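Local coordinates for HpcE (Thermus thermophilus, PDB 1WZO), which probably acts as a 2-hydroxyhepta-2,4-diene-1,7-dioate isomerase, an enzyme of the fumarylacetoacetate hydrolase family, at residues 3-8 with 35-41; 96-100 with 230-235. One frame throughout, in Å; residues are numbered along the deposited sequence.

Overall arrangement
Starting from the N terminus, the first strand of the chain is soon met by a later segment: interaction 1 closes a loop of 26 residues, 13 of them in strands, by bringing 35-41 back alongside 3-8. Only after this does interaction 2 open, so the two follow in series and neither nests nor crosses. Interaction 2 spans a much longer loop of 129 residues and joins strand 94-104 to strand 227-232. The first contact is backbone pairing at the N-terminal edge of the molecule, the second apolar packing between two sheets near its middle. Their centres lie about 18 Å apart, and strand 152-159, which pairs with both 2-8 and 120-131, links the two regions.

Interaction 1. Residues 3-8 with 35-41; sequences LARFLA and VTWLLPF
Arg-5 holds the 35-41 segment with its side chain and its backbone. Its NH1 donates to Leu-39 O at 2.7 Å, with the acceptor lying almost in the guanidinium plane. The side chain bends at chi3 (64°), which turns NH1 back toward this carbonyl, while the aliphatic part runs past the backbone and brings CD within 3.3 Å of Pro-40 O. Leu-38 places CD1 over one face of the guanidinium. At the backbone end, Leu-38 N donates to Arg-5 O (3.0 Å). Beside this direct bond, a water accepts from Arg-5 N (2.8 Å) and donates to Leu-38 O, bridging two atoms too far apart to bond directly.

Farther along, the pairing is regular. Leu-7 and Thr-36 form a hydrogen-bonded pair: Leu-7 N reaches Thr-36 O at 2.8 Å and Thr-36 N reaches Leu-7 O at 2.9 Å, both nearly straight. Phe-6 and Trp-37 make the adjoining non-hydrogen-bonded pair, with side chains on the face opposite that of Leu-7 and Thr-36. With chi1 at 58°, the Phe-6 ring swings over its own backbone, where CD1 meets Val-35 CG1 at 3.7 Å; the same methyl also touches Ala-8 CB. Toward the other end, Ala-4 CB approaches Trp-37 CZ3 at 4.1 Å.

Around these groups, Leu-22 touches Ala-4, Phe-6, Val-35 and Trp-37; His-81 meets the Trp-37 ring edge-to-face. On the other face Leu-7, Thr-36 and Leu-38 pack against Leu-7 of a second subunit. Strands 2-8, 11-18 and 21-23 form an N-terminal β-meander, and 36-37 returns to pair antiparallel with its first strand, contributing directly to a subunit interface.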
loop_
_atom_site.group_PDB
_atom_site.type_symbol
_atom_site.label_atom_id
_atom_site.label_comp_id
_atom_site.label_asym_id
_atom_site.label_seq_id
_atom_site.Cartn_x
_atom_site.Cartn_y
_atom_site.Cartn_z
ATOM N N LEU B 3 6.982 -18.589 8.949
ATOM C CA LEU B 3 6.854 -17.159 9.177
ATOM C C LEU B 3 5.468 -16.854 9.735
ATOM O O LEU B 3 4.483 -17.501 9.374
ATOM C CB LEU B 3 7.087 -16.400 7.865
ATOM C CG LEU B 3 8.411 -16.745 7.173
ATOM C CD1 LEU B 3 8.589 -15.899 5.924
ATOM C CD2 LEU B 3 9.561 -16.519 8.140
ATOM N N ALA B 4 5.400 -15.869 10.626
ATOM C CA ALA B 4 4.135 -15.485 11.239
ATOM C C ALA B 4 4.118 -14.001 11.570
ATOM O O ALA B 4 5.169 -13.364 11.673
ATOM C CB ALA B 4 3.909 -16.297 12.505
ATOM N N ARG B 5 2.915 -13.452 11.710
ATOM C CA ARG B 5 2.740 -12.050 12.065
ATOM C C ARG B 5 1.800 -12.024 13.259
ATOM O O ARG B 5 0.822 -12.769 13.304
ATOM C CB ARG B 5 2.148 -11.255 10.895
ATOM C CG ARG B 5 3.133 -11.053 9.755
ATOM C CD ARG B 5 2.521 -10.318 8.564
ATOM N NE ARG B 5 2.099 -8.949 8.858
ATOM C CZ ARG B 5 0.837 -8.570 9.066
ATOM N NH1 ARG B 5 -0.148 -9.456 9.023
ATOM N NH2 ARG B 5 0.555 -7.293 9.288
ATOM N N PHE B 6 2.107 -11.185 14.237
ATOM C CA PHE B 6 1.267 -11.105 15.421
ATOM C C PHE B 6 1.298 -9.717 16.033
ATOM O O PHE B 6 2.204 -8.929 15.772
ATOM C CB PHE B 6 1.706 -12.158 16.445
ATOM C CG PHE B 6 3.144 -12.030 16.869
ATOM C CD1 PHE B 6 3.493 -11.277 17.988
ATOM C CD2 PHE B 6 4.154 -12.660 16.142
ATOM C CE1 PHE B 6 4.830 -11.151 18.378
ATOM C CE2 PHE B 6 5.493 -12.541 16.522
ATOM C CZ PHE B 6 5.831 -11.784 17.643
ATOM N N LEU B 7 0.286 -9.419 16.840
ATOM C CA LEU B 7 0.176 -8.121 17.484
ATOM C C LEU B 7 0.438 -8.290 18.980
ATOM O O LEU B 7 -0.128 -9.173 19.621
ATOM C CB LEU B 7 -1.226 -7.554 17.238
ATOM C CG LEU B 7 -1.537 -6.102 17.608
ATOM C CD1 LEU B 7 -0.611 -5.152 16.868
ATOM C CD2 LEU B 7 -2.991 -5.812 17.254
ATOM N N ALA B 8 1.306 -7.448 19.526
ATOM C CA ALA B 8 1.634 -7.516 20.946
ATOM C C ALA B 8 1.997 -6.135 21.478
ATOM O O ALA B 8 2.867 -5.449 20.927
ATOM C CB ALA B 8 2.788 -8.487 21.170
ATOM N N VAL B 35 -0.205 -13.132 22.656
ATOM C CA VAL B 35 -0.286 -12.282 21.475
ATOM C C VAL B 35 -1.557 -12.497 20.661
ATOM O O VAL B 35 -2.308 -13.443 20.887
ATOM C CB VAL B 35 0.928 -12.518 20.543
ATOM C CG1 VAL B 35 2.224 -12.336 21.320
ATOM C CG2 VAL B 35 0.866 -13.912 19.947
ATOM N N THR B 36 -1.793 -11.601 19.712
ATOM C CA THR B 36 -2.953 -11.719 18.841
ATOM C C THR B 36 -2.437 -12.096 17.460
ATOM O O THR B 36 -1.688 -11.339 16.848
ATOM C CB THR B 36 -3.724 -10.396 18.752
ATOM O OG1 THR B 36 -4.180 -10.028 20.059
ATOM C CG2 THR B 36 -4.922 -10.541 17.826
ATOM N N TRP B 37 -2.821 -13.274 16.983
ATOM C CA TRP B 37 -2.384 -13.734 15.669
ATOM C C TRP B 37 -2.974 -12.880 14.562
ATOM O O TRP B 37 -4.108 -12.408 14.662
ATOM C CB TRP B 37 -2.806 -15.185 15.425
ATOM C CG TRP B 37 -2.120 -16.188 16.290
ATOM C CD1 TRP B 37 -2.494 -16.593 17.546
ATOM C CD2 TRP B 37 -0.942 -16.934 15.963
ATOM N NE1 TRP B 37 -1.622 -17.548 18.013
ATOM C CE2 TRP B 37 -0.659 -17.776 17.063
ATOM C CE3 TRP B 37 -0.099 -16.975 14.844
ATOM C CZ2 TRP B 37 0.434 -18.650 17.077
ATOM C CZ3 TRP B 37 0.990 -17.847 14.859
ATOM C CH2 TRP B 37 1.244 -18.672 15.969
ATOM N N LEU B 38 -2.191 -12.684 13.509
ATOM C CA LEU B 38 -2.624 -11.915 12.351
ATOM C C LEU B 38 -2.372 -12.809 11.144
ATOM O O LEU B 38 -1.906 -13.940 11.293
ATOM C CB LEU B 38 -1.793 -10.636 12.215
ATOM C CG LEU B 38 -1.788 -9.657 13.392
ATOM C CD1 LEU B 38 -0.805 -8.531 13.111
ATOM C CD2 LEU B 38 -3.188 -9.095 13.608
ATOM N N LEU B 39 -2.689 -12.312 9.953
ATOM C CA LEU B 39 -2.426 -13.072 8.742
ATOM C C LEU B 39 -0.898 -13.113 8.624
ATOM O O LEU B 39 -0.220 -12.133 8.939
ATOM C CB LEU B 39 -3.031 -12.361 7.525
ATOM C CG LEU B 39 -4.556 -12.236 7.498
ATOM C CD1 LEU B 39 -4.979 -11.322 6.342
ATOM C CD2 LEU B 39 -5.178 -13.617 7.344
ATOM N N PRO B 40 -0.335 -14.248 8.185
ATOM C CA PRO B 40 1.122 -14.362 8.050
ATOM C C PRO B 40 1.743 -13.414 7.026
ATOM O O PRO B 40 2.954 -13.219 7.009
ATOM C CB PRO B 40 1.324 -15.840 7.696
ATOM C CG PRO B 40 0.036 -16.221 7.035
ATOM C CD PRO B 40 -0.989 -15.538 7.907
ATOM N N PHE B 41 0.908 -12.826 6.178
ATOM C CA PHE B 41 1.367 -11.886 5.162
ATOM C C PHE B 41 0.124 -11.197 4.615
ATOM O O PHE B 41 -0.997 -11.563 4.970
ATOM C CB PHE B 41 2.125 -12.627 4.043
ATOM C CG PHE B 41 1.274 -13.598 3.266
ATOM C CD1 PHE B 41 0.606 -13.193 2.112
ATOM C CD2 PHE B 41 1.103 -14.906 3.712
ATOM C CE1 PHE B 41 -0.225 -14.079 1.416
ATOM C CE2 PHE B 41 0.273 -15.798 3.022
ATOM C CZ PHE B 41 -0.391 -15.381 1.874
HETATM O O HOH W 1 0.749 -15.136 11.303
#

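Interaction 2. Residues 96-100 with 230-235; sequences YEVEL and LEIEGL
Leu-230 meets Val-98 at the start of the second segment, its CD2 methyl 3.6 Å from Val-98 CA and 3.7 Å from Val-98 CB. The two side chains run alongside one another, pointing opposite ways, and Val-98 CG2, anti to its own nitrogen, lies against Leu-230 CG at 3.8 Å. Replacing Leu-230 by alanine removes CG and both methyls and would probably leave a gap against Val-98. Glu-231 turns away from the contact and salt-bridges to Arg-229. With Ile-232 the packing resumes: its extended chain (chi2 -173°) sends CD1 to 3.5 Å from Glu-99 O and 3.6 Å from Leu-100 CA, so that it rests chiefly on backbone. A type II turn follows from Ile-232 to Leu-235, with Gly-234 at its positive-phi corner, and returns Leu-235 CD1 to 3.6 Å from Leu-100 CD1, where the two side chains cross nearly at right angles.

Beyond strand 98-100, Glu-97 and Glu-99 gather near Asp-128, an acidic cluster consistent with the metal site of this family. Strands 98-100 and 230-232 cross at -31°, an angle consistent with face-to-face packing of two β-sheets, though their axes, 7.6 Å apart, come closer than is usual. Ile-232 reaches Ile-125 and Leu-171 on strands 120-131 and 170-175.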
loop_
_atom_site.group_PDB
_atom_site.type_symbol
_atom_site.label_atom_id
_atom_site.label_comp_id
_atom_site.label_asym_id
_atom_site.label_seq_id
_atom_site.Cartn_x
_atom_site.Cartn_y
_atom_site.Cartn_z
ATOM N N TYR B 96 -17.139 -25.956 5.880
ATOM C CA TYR B 96 -15.745 -25.537 5.896
ATOM C C TYR B 96 -15.151 -26.266 4.696
ATOM O O TYR B 96 -15.768 -27.190 4.161
ATOM C CB TYR B 96 -15.037 -25.992 7.190
ATOM C CG TYR B 96 -14.808 -27.496 7.283
ATOM C CD1 TYR B 96 -13.894 -28.140 6.444
ATOM C CD2 TYR B 96 -15.563 -28.285 8.158
ATOM C CE1 TYR B 96 -13.743 -29.530 6.461
ATOM C CE2 TYR B 96 -15.419 -29.679 8.183
ATOM C CZ TYR B 96 -14.512 -30.291 7.329
ATOM O OH TYR B 96 -14.393 -31.664 7.313
ATOM N N GLU B 97 -13.970 -25.848 4.260
ATOM C CA GLU B 97 -13.283 -26.507 3.153
ATOM C C GLU B 97 -11.787 -26.398 3.421
ATOM O O GLU B 97 -11.207 -25.321 3.293
ATOM C CB GLU B 97 -13.633 -25.862 1.798
ATOM C CG GLU B 97 -15.047 -26.187 1.308
ATOM C CD GLU B 97 -15.288 -25.836 -0.159
ATOM O OE1 GLU B 97 -16.404 -26.103 -0.657
ATOM O OE2 GLU B 97 -14.375 -25.299 -0.816
ATOM N N VAL B 98 -11.160 -27.507 3.814
ATOM C CA VAL B 98 -9.726 -27.478 4.088
ATOM C C VAL B 98 -8.950 -27.548 2.776
ATOM O O VAL B 98 -9.101 -28.487 1.993
ATOM C CB VAL B 98 -9.297 -28.636 5.052
ATOM C CG1 VAL B 98 -9.682 -29.988 4.476
ATOM C CG2 VAL B 98 -7.803 -28.557 5.322
ATOM N N GLU B 99 -8.126 -26.536 2.525
ATOM C CA GLU B 99 -7.371 -26.500 1.282
ATOM C C GLU B 99 -5.945 -26.021 1.440
ATOM O O GLU B 99 -5.640 -25.182 2.294
ATOM C CB GLU B 99 -8.075 -25.589 0.257
ATOM C CG GLU B 99 -9.589 -25.739 0.224
ATOM C CD GLU B 99 -10.233 -25.046 -0.971
ATOM O OE1 GLU B 99 -9.535 -24.303 -1.691
ATOM O OE2 GLU B 99 -11.444 -25.246 -1.188
ATOM N N LEU B 100 -5.065 -26.568 0.610
ATOM C CA LEU B 100 -3.675 -26.154 0.603
ATOM C C LEU B 100 -3.671 -24.820 -0.141
ATOM O O LEU B 100 -4.219 -24.723 -1.243
ATOM C CB LEU B 100 -2.814 -27.157 -0.169
ATOM C CG LEU B 100 -1.353 -26.758 -0.414
ATOM C CD1 LEU B 100 -0.601 -26.677 0.912
ATOM C CD2 LEU B 100 -0.696 -27.775 -1.346
ATOM N N LEU B 230 -8.275 -26.872 11.221
ATOM C CA LEU B 230 -7.794 -27.480 9.996
ATOM C C LEU B 230 -6.292 -27.690 10.081
ATOM O O LEU B 230 -5.558 -26.831 10.570
ATOM C CB LEU B 230 -8.141 -26.590 8.794
ATOM C CG LEU B 230 -9.555 -26.731 8.220
ATOM C CD1 LEU B 230 -10.596 -26.630 9.327
ATOM C CD2 LEU B 230 -9.775 -25.651 7.163
ATOM N N GLU B 231 -5.842 -28.840 9.598
ATOM C CA GLU B 231 -4.426 -29.170 9.626
ATOM C C GLU B 231 -3.959 -29.743 8.299
ATOM O O GLU B 231 -4.689 -30.468 7.629
ATOM C CB GLU B 231 -4.142 -30.180 10.747
ATOM C CG GLU B 231 -4.282 -29.615 12.153
ATOM C CD GLU B 231 -4.090 -30.674 13.238
ATOM O OE1 GLU B 231 -3.194 -31.530 13.085
ATOM O OE2 GLU B 231 -4.829 -30.643 14.241
ATOM N N ILE B 232 -2.744 -29.377 7.912
ATOM C CA ILE B 232 -2.145 -29.881 6.691
ATOM C C ILE B 232 -0.716 -30.255 7.049
ATOM O O ILE B 232 -0.025 -29.513 7.749
ATOM C CB ILE B 232 -2.119 -28.833 5.559
ATOM C CG1 ILE B 232 -3.550 -28.435 5.178
ATOM C CG2 ILE B 232 -1.406 -29.410 4.345
ATOM C CD1 ILE B 232 -3.630 -27.520 3.952
ATOM N N GLU B 233 -0.291 -31.416 6.568
ATOM C CA GLU B 233 1.042 -31.937 6.833
ATOM C C GLU B 233 2.137 -30.874 6.782
ATOM O O GLU B 233 2.388 -30.280 5.731
ATOM C CB GLU B 233 1.354 -33.051 5.830
ATOM C CG GLU B 233 2.537 -33.935 6.223
ATOM C CD GLU B 233 2.768 -35.062 5.236
ATOM O OE1 GLU B 233 1.853 -35.348 4.431
ATOM O OE2 GLU B 233 3.860 -35.672 5.273
ATOM N N GLY B 234 2.775 -30.635 7.927
ATOM C CA GLY B 234 3.855 -29.668 8.007
ATOM C C GLY B 234 3.502 -28.188 8.065
ATOM O O GLY B 234 4.394 -27.352 8.203
ATOM N N LEU B 235 2.221 -27.849 7.980
ATOM C CA LEU B 235 1.825 -26.438 7.992
ATOM C C LEU B 235 1.165 -25.964 9.288
ATOM O O LEU B 235 0.701 -24.822 9.374
ATOM C CB LEU B 235 0.894 -26.155 6.806
ATOM C CG LEU B 235 1.382 -26.641 5.431
ATOM C CD1 LEU B 235 0.382 -26.225 4.355
ATOM C CD2 LEU B 235 2.755 -26.068 5.125
#